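Local coordinates for aldehyde dehydrogenase (Trypanosoma brucei, PDB 5MYP), which probably oxidises aldehydes to carboxylic acids, with NAD+ as the electron acceptor, at residues Val149-Glu154 / Ser184-Val189; Pro262-Val267 / Pro360-Glu365; Asp289-Val294 / Glu309-Pro314; Ile197-Thr200 / Arg204-Glu207. All blocks are in the same frame, centred on the assembly; numbering follows the deposited sequence.

Contact 1 of 4, residues Val149-Glu154 / Ser184-Val189; sequences VIKPSE and SETTAV
K151 and T186 meet with their side chains crossing at about a right angle, in a Rossmann-like alpha/beta layer in which strand 147-151 runs parallel to strands 110-124 and 176-178 and packs against helix 183-191. The lysine lays its methylene chain over a single atom, the threonine hydroxyl: CD of K151 is 3.3 Å from OG1 of T186, and CE of K151 is 3.2 Å from the same oxygen. The chain leaves the strand with CG anti to the backbone N (chi1 -162°) and then bends at chi2 and chi3, which curls its end back over the loop that follows. No hydrogen bond joins the two residues; T186 OG1 is instead bonded to the carbonyl O of G182, one turn earlier in the chain.

Three oxygens hold the ammonium group. NZ of K151 gives a hydrogen bond of 2.9 Å to O of P152, approaching from above the carbonyl plane, and a second one to the carbonyl O of G181. Its salt bridge to OE1 of E154 is longer, at 3.5 Å. Since most of K151 is buried, these oxygens probably help to offset the cost of placing a positive charge there.

Farther along the helix the contact turns apolar. V149 and V189 face each other from strand and helix, and helix 16-29 touches both, V149 through C24 and V189 through I17. I150 packs instead on helix 157-170. The valines meet by one methyl each, V149 CG1 lying 4.3 Å from V189 CG2.

Contact 2 of 4, residues Pro262-Val267 / Pro360-Glu365; sequences PDYVVV and PVMQEE
D263 reaches E365 with a carboxylate whose OD1 makes a salt bridge to NZ of K227, and that same NZ is also gripped by the carbonyl oxygens of V361 and E364. The lysine thus ties D263, next to strand 264-268 in the catalytic domain of the aldehyde dehydrogenase fold, to the loop leading into strand 370-376, which carries the paired glutamates E364 and E365. A chi1 of -176° swings the D263 carboxylate away from its own NH and carries OD2 to within 3.7 Å of CA of E365, and the backbone N of I366 binds this oxygen. Both carboxylate oxygens are therefore engaged, which holds the group in place against the loop. E365 starts away from the strand; its side chain comes about 5 Å from that of C259, the predicted active-site cysteine.

Ahead of E365 the chain makes a short turn, in which O of P360 accepts from N of E364 at 2.9 Å and from N of Q363 at 3.1 Å.

The apolar half of the contact is a Met-aromatic pair. M362 crosses Y264 at about a right angle, its chain bent at chi2 and chi3 to bring the terminal methyl over the ring. SD of M362 lies obliquely, 4.2 Å from the Y264 ring centroid. The methyl makes a CH-pi contact, with CE of M362 3.6 Å from the centroid of the Y264 ring and 7° off its normal.

Contact 3 of 4, residues Asp289-Val294 / Glu309-Pro314; sequences DKFLKV and EESDYP
F291, in the first turn of helix 289-296, stands opposite S311 with their CA atoms 7.5 Å apart, the helix facing an irregular stretch of chain that follows helix 304-309. The phenylalanine is the one helical side chain that bridges this gap. Its chi1 of 174° sends the ring outward from the helix and brings its far end against S311 and Y313.

CE1 of F291 meets the serine obliquely, 3.6 Å from OG of S311, with CB of S311 almost as near. The hydroxyl has its stronger partner elsewhere, in the carbonyl O of L308. The same OG also accepts a weak hydrogen bond of 3.4 Å from N of Y313, so it links L308, near the end of helix 304-309, to the chain at Y313.

At its tip the phenylalanine turns to the tyrosine, with CZ of F291 3.7 Å from CB of Y313. The two side chains run nearly perpendicular to each other, and their rings form an oblique pair, inclined at 49° with centroids 5.7 Å apart. Y313 points its ring on past F291, and its OH is hydrogen-bonded to the carbonyl O of I347.

The contact thus closes a small core on the periphery of the chain: L308 of helix 304-309 touches F291, L287 of helix 272-287 touches Y313, and T346 of strand 346-353 touches both side chains, while D312 packs on Y477 of the second subunit.

Contact 4 of 4, residues Ile197-Thr200 / Arg204-Glu207; sequences ILYT and RVAE
Y199 drives its ring end-on from strand 196-200 into the first turn of helix 203-214, where it meets V205 and A206 in van der Waals contact. The phenol oxygen is pressed closest: OH of Y199 lies 3.2 Å from CB of V205 and 3.3 Å from CG1 of V205, a tight fit for an oxygen against saturated carbon. CG1 of V205 also comes 3.7 Å from CZ of Y199, approaching the ring obliquely. Further back on the ring, CE2 of Y199 is 4.1 Å from CB of A206 and a little nearer to the alanine's backbone N. A chi1 of 170° stretches the tyrosine out from the strand and across to the helix.

This is the turn from strand to helix in a beta-alpha-beta unit made of strand 196-200, helix 203-214 and strand 220-223, part of the Rossmann-like sheet of the enzyme. Y199 also packs on V209 of the helix and on L222 of the next strand, its side chain about 7 Å from that of E223, a predicted active-site residue.

The polar bonds run through the connecting loop. The backbone N of S202 binds OH of Y199, and the OG of S202 accepts from N of V205, so one serine serves both sides of the contact.

Of the charged groups, the guanidinium of R204 lies with one face over CG2 of V205, 3.6 Å from the plane and offset to the rim. At the dimer interface A206 touches L217 of the second subunit.

Overall arrangement
Contacts 1 and 4 share the Rossmann-like sheet, their centres 12 Å apart: helix 183-191 of contact 1 is followed in the chain by strand 196-200 of contact 4. Contact 2 joins strand 264-268 of the other mixed sheet to a loop, its centre 23 Å from that of contact 4. Between these two sites fall E223 and C259, the predicted active-site residues, consistent with catalysis at the junction of the coenzyme and catalytic domains. Along the chain contacts 1 and 4 are complete before contact 2 opens, and both segments of contact 3 come between those of contact 2. Contact 3 is peripheral, its centre 25 Å from that of contact 2 and about 35 Å from those of contacts 1 and 4.

Contact 1 of 4, residues Val149-Glu154 / Ser184-Val189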
# COMPACT_ATOMS: atom_id res chain seq x y z
N VAL A 149 -12.80 5.08 13.42
CA VAL A 149 -13.75 4.17 14.07
C VAL A 149 -12.96 2.93 14.49
O VAL A 149 -12.19 2.39 13.70
CB VAL A 149 -14.92 3.80 13.15
CG1 VAL A 149 -15.82 2.76 13.81
CG2 VAL A 149 -15.70 5.05 12.76
N ILE A 150 -13.15 2.49 15.73
CA ILE A 150 -12.50 1.28 16.22
C ILE A 150 -13.53 0.18 16.46
O ILE A 150 -14.67 0.45 16.85
CB ILE A 150 -11.65 1.52 17.49
CG1 ILE A 150 -12.48 2.01 18.68
CG2 ILE A 150 -10.53 2.51 17.19
CD1 ILE A 150 -11.73 1.98 19.99
N LYS A 151 -13.11 -1.06 16.21
CA LYS A 151 -13.96 -2.23 16.36
C LYS A 151 -13.24 -3.25 17.25
O LYS A 151 -12.45 -4.06 16.76
CB LYS A 151 -14.34 -2.79 14.99
CG LYS A 151 -15.55 -3.72 14.99
CD LYS A 151 -15.13 -5.18 15.17
CE LYS A 151 -16.03 -5.91 16.14
NZ LYS A 151 -15.39 -7.19 16.58
N PRO A 152 -13.47 -3.18 18.58
CA PRO A 152 -12.82 -4.13 19.50
C PRO A 152 -13.25 -5.57 19.26
O PRO A 152 -14.40 -5.83 18.90
CB PRO A 152 -13.30 -3.67 20.88
CG PRO A 152 -13.66 -2.24 20.70
CD PRO A 152 -14.25 -2.17 19.32
N SER A 153 -12.32 -6.50 19.48
CA SER A 153 -12.62 -7.93 19.36
C SER A 153 -13.60 -8.37 20.46
O SER A 153 -13.43 -8.03 21.63
CB SER A 153 -11.36 -8.77 19.46
OG SER A 153 -11.68 -10.15 19.45
N GLU A 154 -14.61 -9.14 20.05
CA GLU A 154 -15.58 -9.70 20.99
C GLU A 154 -15.01 -10.84 21.84
O GLU A 154 -15.60 -11.21 22.86
CB GLU A 154 -16.88 -10.12 20.26
CG GLU A 154 -16.84 -11.45 19.51
CD GLU A 154 -16.34 -11.35 18.08
OE1 GLU A 154 -15.49 -10.47 17.78
OE2 GLU A 154 -16.82 -12.16 17.25
N SER A 184 -21.93 -9.86 12.64
CA SER A 184 -23.02 -8.99 12.18
C SER A 184 -22.61 -7.51 12.17
O SER A 184 -22.80 -6.81 11.17
CB SER A 184 -24.26 -9.17 13.07
OG SER A 184 -25.24 -8.19 12.80
N GLU A 185 -22.02 -7.06 13.28
CA GLU A 185 -21.66 -5.66 13.44
C GLU A 185 -20.41 -5.30 12.62
O GLU A 185 -20.31 -4.19 12.09
CB GLU A 185 -21.47 -5.30 14.92
CG GLU A 185 -22.76 -5.37 15.74
CD GLU A 185 -23.14 -6.77 16.22
OE1 GLU A 185 -22.37 -7.72 16.01
OE2 GLU A 185 -24.21 -6.92 16.83
N THR A 186 -19.47 -6.24 12.51
CA THR A 186 -18.27 -6.06 11.68
C THR A 186 -18.63 -5.99 10.20
O THR A 186 -18.13 -5.14 9.47
CB THR A 186 -17.24 -7.17 11.92
OG1 THR A 186 -16.94 -7.24 13.32
CG2 THR A 186 -15.94 -6.92 11.15
N THR A 187 -19.50 -6.90 9.75
CA THR A 187 -20.03 -6.87 8.39
C THR A 187 -20.70 -5.53 8.09
O THR A 187 -20.47 -4.95 7.03
CB THR A 187 -21.03 -8.03 8.15
OG1 THR A 187 -20.35 -9.28 8.35
CG2 THR A 187 -21.60 -8.00 6.73
N ALA A 188 -21.50 -5.04 9.04
CA ALA A 188 -22.21 -3.76 8.88
C ALA A 188 -21.28 -2.55 8.80
O ALA A 188 -21.47 -1.68 7.94
CB ALA A 188 -23.21 -3.58 10.01
N VAL A 189 -20.28 -2.47 9.68
CA VAL A 189 -19.34 -1.33 9.64
C VAL A 189 -18.49 -1.36 8.37
O VAL A 189 -18.17 -0.31 7.82
CB VAL A 189 -18.49 -1.21 10.93
CG1 VAL A 189 -17.41 -2.28 11.02
CG2 VAL A 189 -17.86 0.17 11.03

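Contact 2 of 4, residues Pro262-Val267 / Pro360-Glu365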
# COMPACT_ATOMS: atom_id res chain seq x y z
N PRO A 262 7.47 -17.94 18.26
CA PRO A 262 8.18 -19.02 17.58
C PRO A 262 7.21 -20.17 17.34
O PRO A 262 6.69 -20.75 18.29
CB PRO A 262 9.31 -19.38 18.55
CG PRO A 262 8.89 -18.87 19.88
CD PRO A 262 8.00 -17.69 19.62
N ASP A 263 6.93 -20.46 16.07
CA ASP A 263 5.93 -21.46 15.72
C ASP A 263 6.56 -22.84 15.74
O ASP A 263 6.02 -23.75 16.36
CB ASP A 263 5.32 -21.16 14.35
CG ASP A 263 4.20 -22.12 13.98
OD1 ASP A 263 4.50 -23.23 13.51
OD2 ASP A 263 3.02 -21.76 14.16
N TYR A 264 7.70 -22.98 15.06
CA TYR A 264 8.48 -24.22 15.05
C TYR A 264 9.98 -23.92 14.96
O TYR A 264 10.37 -22.80 14.62
CB TYR A 264 8.06 -25.14 13.91
CG TYR A 264 8.33 -24.61 12.51
CD1 TYR A 264 7.45 -23.74 11.89
CD2 TYR A 264 9.47 -24.99 11.80
CE1 TYR A 264 7.68 -23.25 10.61
CE2 TYR A 264 9.72 -24.52 10.52
CZ TYR A 264 8.82 -23.65 9.92
OH TYR A 264 9.05 -23.17 8.65
N VAL A 265 10.79 -24.94 15.25
CA VAL A 265 12.25 -24.83 15.23
C VAL A 265 12.83 -25.74 14.14
O VAL A 265 12.36 -26.87 13.95
CB VAL A 265 12.86 -25.22 16.60
CG1 VAL A 265 14.38 -25.17 16.56
CG2 VAL A 265 12.34 -24.30 17.70
N VAL A 266 13.82 -25.23 13.42
CA VAL A 266 14.65 -26.03 12.51
C VAL A 266 16.07 -25.96 13.06
O VAL A 266 16.73 -24.92 12.96
CB VAL A 266 14.60 -25.52 11.06
CG1 VAL A 266 15.31 -26.49 10.12
CG2 VAL A 266 13.16 -25.30 10.61
N VAL A 267 16.52 -27.06 13.67
CA VAL A 267 17.81 -27.09 14.39
C VAL A 267 18.81 -27.97 13.64
O VAL A 267 18.44 -28.98 13.06
CB VAL A 267 17.64 -27.53 15.87
CG1 VAL A 267 17.01 -28.91 15.99
CG2 VAL A 267 18.97 -27.47 16.62
N PRO A 360 -1.13 -31.62 10.15
CA PRO A 360 -1.63 -30.26 10.41
C PRO A 360 -0.78 -29.34 11.32
O PRO A 360 -0.77 -28.13 11.10
CB PRO A 360 -2.99 -30.52 11.05
CG PRO A 360 -3.47 -31.76 10.37
CD PRO A 360 -2.25 -32.58 10.04
N VAL A 361 -0.07 -29.90 12.30
CA VAL A 361 0.81 -29.13 13.20
C VAL A 361 1.96 -28.43 12.46
O VAL A 361 2.43 -27.38 12.92
CB VAL A 361 1.38 -30.01 14.36
CG1 VAL A 361 2.44 -30.99 13.85
CG2 VAL A 361 1.94 -29.15 15.48
N MET A 362 2.39 -28.99 11.33
CA MET A 362 3.40 -28.35 10.48
C MET A 362 2.85 -27.84 9.13
O MET A 362 3.62 -27.57 8.21
CB MET A 362 4.59 -29.29 10.29
CG MET A 362 5.62 -29.20 11.41
SD MET A 362 6.22 -27.53 11.74
CE MET A 362 6.98 -27.14 10.16
N GLN A 363 1.52 -27.71 9.05
CA GLN A 363 0.85 -27.07 7.92
C GLN A 363 0.13 -25.77 8.31
O GLN A 363 0.06 -24.85 7.49
CB GLN A 363 -0.16 -28.03 7.29
CG GLN A 363 0.46 -29.25 6.63
CD GLN A 363 1.43 -28.90 5.51
OE1 GLN A 363 1.04 -28.30 4.51
NE2 GLN A 363 2.69 -29.25 5.70
N GLU A 364 -0.39 -25.70 9.53
CA GLU A 364 -1.16 -24.54 10.00
C GLU A 364 -0.37 -23.75 11.04
O GLU A 364 0.49 -24.29 11.72
CB GLU A 364 -2.48 -25.01 10.63
CG GLU A 364 -3.34 -25.89 9.72
CD GLU A 364 -4.58 -26.43 10.42
OE1 GLU A 364 -4.95 -25.94 11.51
OE2 GLU A 364 -5.21 -27.36 9.88
N GLU A 365 -0.69 -22.46 11.15
CA GLU A 365 -0.18 -21.62 12.25
C GLU A 365 -0.67 -22.23 13.56
O GLU A 365 -1.87 -22.40 13.75
CB GLU A 365 -0.69 -20.18 12.12
CG GLU A 365 -0.29 -19.25 13.27
CD GLU A 365 -0.85 -17.84 13.13
OE1 GLU A 365 -1.95 -17.68 12.56
OE2 GLU A 365 -0.19 -16.88 13.58

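Contact 3 of 4, residues Asp289-Val294 / Glu309-Pro314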
# COMPACT_ATOMS: atom_id res chain seq x y z
N ASP A 289 8.24 -25.18 39.48
CA ASP A 289 8.04 -26.60 39.74
C ASP A 289 6.61 -26.90 40.20
O ASP A 289 5.99 -27.85 39.71
CB ASP A 289 9.05 -27.08 40.80
CG ASP A 289 9.05 -28.60 41.00
OD1 ASP A 289 9.02 -29.35 40.00
OD2 ASP A 289 9.11 -29.03 42.17
N LYS A 290 6.09 -26.10 41.13
CA LYS A 290 4.76 -26.34 41.70
C LYS A 290 3.65 -26.28 40.65
O LYS A 290 2.77 -27.15 40.64
CB LYS A 290 4.45 -25.37 42.85
CG LYS A 290 3.17 -25.73 43.59
CD LYS A 290 3.03 -25.03 44.94
CE LYS A 290 1.71 -25.40 45.59
NZ LYS A 290 1.67 -25.04 47.03
N PHE A 291 3.68 -25.27 39.78
CA PHE A 291 2.69 -25.15 38.70
C PHE A 291 2.68 -26.41 37.83
O PHE A 291 1.62 -26.99 37.60
CB PHE A 291 2.95 -23.90 37.84
CG PHE A 291 2.07 -23.80 36.63
CD1 PHE A 291 0.76 -23.34 36.75
CD2 PHE A 291 2.53 -24.19 35.37
CE1 PHE A 291 -0.06 -23.26 35.63
CE2 PHE A 291 1.71 -24.11 34.26
CZ PHE A 291 0.41 -23.65 34.39
N LEU A 292 3.86 -26.82 37.36
CA LEU A 292 3.98 -28.00 36.50
C LEU A 292 3.55 -29.29 37.20
O LEU A 292 2.82 -30.09 36.62
CB LEU A 292 5.41 -28.13 35.95
CG LEU A 292 5.81 -27.11 34.89
CD1 LEU A 292 7.31 -27.19 34.61
CD2 LEU A 292 5.01 -27.30 33.61
N LYS A 293 3.99 -29.47 38.45
CA LYS A 293 3.59 -30.65 39.24
C LYS A 293 2.07 -30.77 39.41
O LYS A 293 1.52 -31.87 39.28
CB LYS A 293 4.25 -30.63 40.63
CG LYS A 293 5.71 -31.05 40.62
CD LYS A 293 6.32 -30.82 41.99
CE LYS A 293 7.56 -31.67 42.21
NZ LYS A 293 8.18 -31.34 43.52
N VAL A 294 1.41 -29.65 39.69
CA VAL A 294 -0.05 -29.62 39.86
C VAL A 294 -0.75 -29.92 38.53
O VAL A 294 -1.69 -30.71 38.49
CB VAL A 294 -0.55 -28.27 40.45
CG1 VAL A 294 -2.07 -28.19 40.46
CG2 VAL A 294 -0.01 -28.09 41.87
N GLU A 309 -6.54 -21.29 37.68
CA GLU A 309 -7.11 -19.98 37.35
C GLU A 309 -6.43 -18.83 38.09
O GLU A 309 -6.46 -17.69 37.61
CB GLU A 309 -8.63 -19.95 37.56
CG GLU A 309 -9.42 -20.89 36.62
CD GLU A 309 -9.56 -20.40 35.19
OE1 GLU A 309 -8.86 -19.45 34.77
OE2 GLU A 309 -10.39 -20.97 34.45
N GLU A 310 -5.81 -19.12 39.24
CA GLU A 310 -4.97 -18.16 39.98
C GLU A 310 -3.50 -18.13 39.54
O GLU A 310 -2.71 -17.34 40.08
CB GLU A 310 -5.05 -18.43 41.49
CG GLU A 310 -6.40 -18.13 42.11
CD GLU A 310 -6.52 -18.59 43.56
OE1 GLU A 310 -5.51 -19.06 44.15
OE2 GLU A 310 -7.63 -18.50 44.12
N SER A 311 -3.12 -18.95 38.55
CA SER A 311 -1.72 -19.06 38.12
C SER A 311 -1.26 -17.87 37.29
O SER A 311 -2.07 -17.02 36.88
CB SER A 311 -1.52 -20.36 37.33
OG SER A 311 -2.05 -20.26 36.02
N ASP A 312 0.04 -17.83 37.03
CA ASP A 312 0.67 -16.78 36.22
C ASP A 312 0.74 -17.13 34.73
O ASP A 312 1.36 -16.40 33.95
CB ASP A 312 2.09 -16.51 36.72
CG ASP A 312 2.14 -16.06 38.18
OD1 ASP A 312 1.08 -15.75 38.76
OD2 ASP A 312 3.25 -16.01 38.74
N TYR A 313 0.11 -18.24 34.33
CA TYR A 313 0.21 -18.76 32.97
C TYR A 313 -1.09 -18.53 32.20
O TYR A 313 -2.16 -18.92 32.67
CB TYR A 313 0.55 -20.25 33.01
CG TYR A 313 0.80 -20.83 31.64
CD1 TYR A 313 1.95 -20.52 30.93
CD2 TYR A 313 -0.12 -21.69 31.05
CE1 TYR A 313 2.19 -21.06 29.68
CE2 TYR A 313 0.10 -22.23 29.80
CZ TYR A 313 1.26 -21.91 29.11
OH TYR A 313 1.49 -22.44 27.87
N PRO A 314 -1.02 -17.89 31.01
CA PRO A 314 -2.25 -17.54 30.28
C PRO A 314 -3.07 -18.72 29.76
O PRO A 314 -2.58 -19.84 29.64
CB PRO A 314 -1.74 -16.69 29.11
CG PRO A 314 -0.43 -16.17 29.57
CD PRO A 314 0.16 -17.29 30.37

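Contact 4 of 4, residues Ile197-Thr200 / Arg204-Glu207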
# COMPACT_ATOMS: atom_id res chain seq x y z
N ILE A 197 -8.39 1.12 6.05
CA ILE A 197 -8.78 0.10 7.03
C ILE A 197 -7.52 -0.62 7.50
O ILE A 197 -6.74 -1.11 6.67
CB ILE A 197 -9.77 -0.92 6.44
CG1 ILE A 197 -11.07 -0.23 5.99
CG2 ILE A 197 -10.08 -2.03 7.45
CD1 ILE A 197 -11.92 -1.03 5.04
N LEU A 198 -7.30 -0.67 8.81
CA LEU A 198 -6.27 -1.54 9.39
C LEU A 198 -6.96 -2.71 10.08
O LEU A 198 -7.80 -2.51 10.96
CB LEU A 198 -5.35 -0.79 10.35
CG LEU A 198 -4.11 -1.60 10.79
CD1 LEU A 198 -2.86 -0.72 10.93
CD2 LEU A 198 -4.35 -2.40 12.07
N TYR A 199 -6.58 -3.93 9.69
CA TYR A 199 -7.12 -5.16 10.27
C TYR A 199 -5.98 -6.03 10.78
O TYR A 199 -5.02 -6.29 10.06
CB TYR A 199 -7.95 -5.95 9.24
CG TYR A 199 -8.31 -7.33 9.72
CD1 TYR A 199 -9.39 -7.53 10.58
CD2 TYR A 199 -7.55 -8.44 9.36
CE1 TYR A 199 -9.72 -8.80 11.04
CE2 TYR A 199 -7.86 -9.71 9.82
CZ TYR A 199 -8.95 -9.89 10.66
OH TYR A 199 -9.27 -11.14 11.12
N THR A 200 -6.12 -6.49 12.02
CA THR A 200 -5.22 -7.47 12.62
C THR A 200 -6.04 -8.72 12.92
O THR A 200 -7.13 -8.63 13.49
CB THR A 200 -4.57 -6.93 13.91
OG1 THR A 200 -3.97 -5.66 13.65
CG2 THR A 200 -3.50 -7.89 14.43
N ARG A 204 -7.89 -15.68 6.65
CA ARG A 204 -9.26 -16.01 6.23
C ARG A 204 -10.18 -14.79 6.28
O ARG A 204 -10.86 -14.48 5.30
CB ARG A 204 -9.81 -17.13 7.11
CG ARG A 204 -11.18 -17.67 6.71
CD ARG A 204 -11.64 -18.77 7.67
NE ARG A 204 -11.90 -18.25 9.03
CZ ARG A 204 -12.99 -17.58 9.40
NH1 ARG A 204 -13.98 -17.32 8.55
NH2 ARG A 204 -13.10 -17.16 10.66
N VAL A 205 -10.21 -14.11 7.43
CA VAL A 205 -11.07 -12.93 7.61
C VAL A 205 -10.51 -11.71 6.85
O VAL A 205 -11.28 -10.87 6.38
CB VAL A 205 -11.29 -12.62 9.11
CG1 VAL A 205 -12.08 -11.32 9.31
CG2 VAL A 205 -11.98 -13.79 9.81
N ALA A 206 -9.18 -11.62 6.74
CA ALA A 206 -8.54 -10.56 5.93
C ALA A 206 -9.07 -10.50 4.50
O ALA A 206 -9.28 -9.42 3.96
CB ALA A 206 -7.03 -10.73 5.92
N GLU A 207 -9.29 -11.67 3.89
CA GLU A 207 -9.88 -11.76 2.55
C GLU A 207 -11.26 -11.10 2.50
O GLU A 207 -11.58 -10.41 1.53
CB GLU A 207 -9.99 -13.22 2.08
CG GLU A 207 -8.65 -13.91 1.85
CD GLU A 207 -8.79 -15.34 1.36
OE1 GLU A 207 -9.91 -15.76 0.97
OE2 GLU A 207 -7.76 -16.06 1.38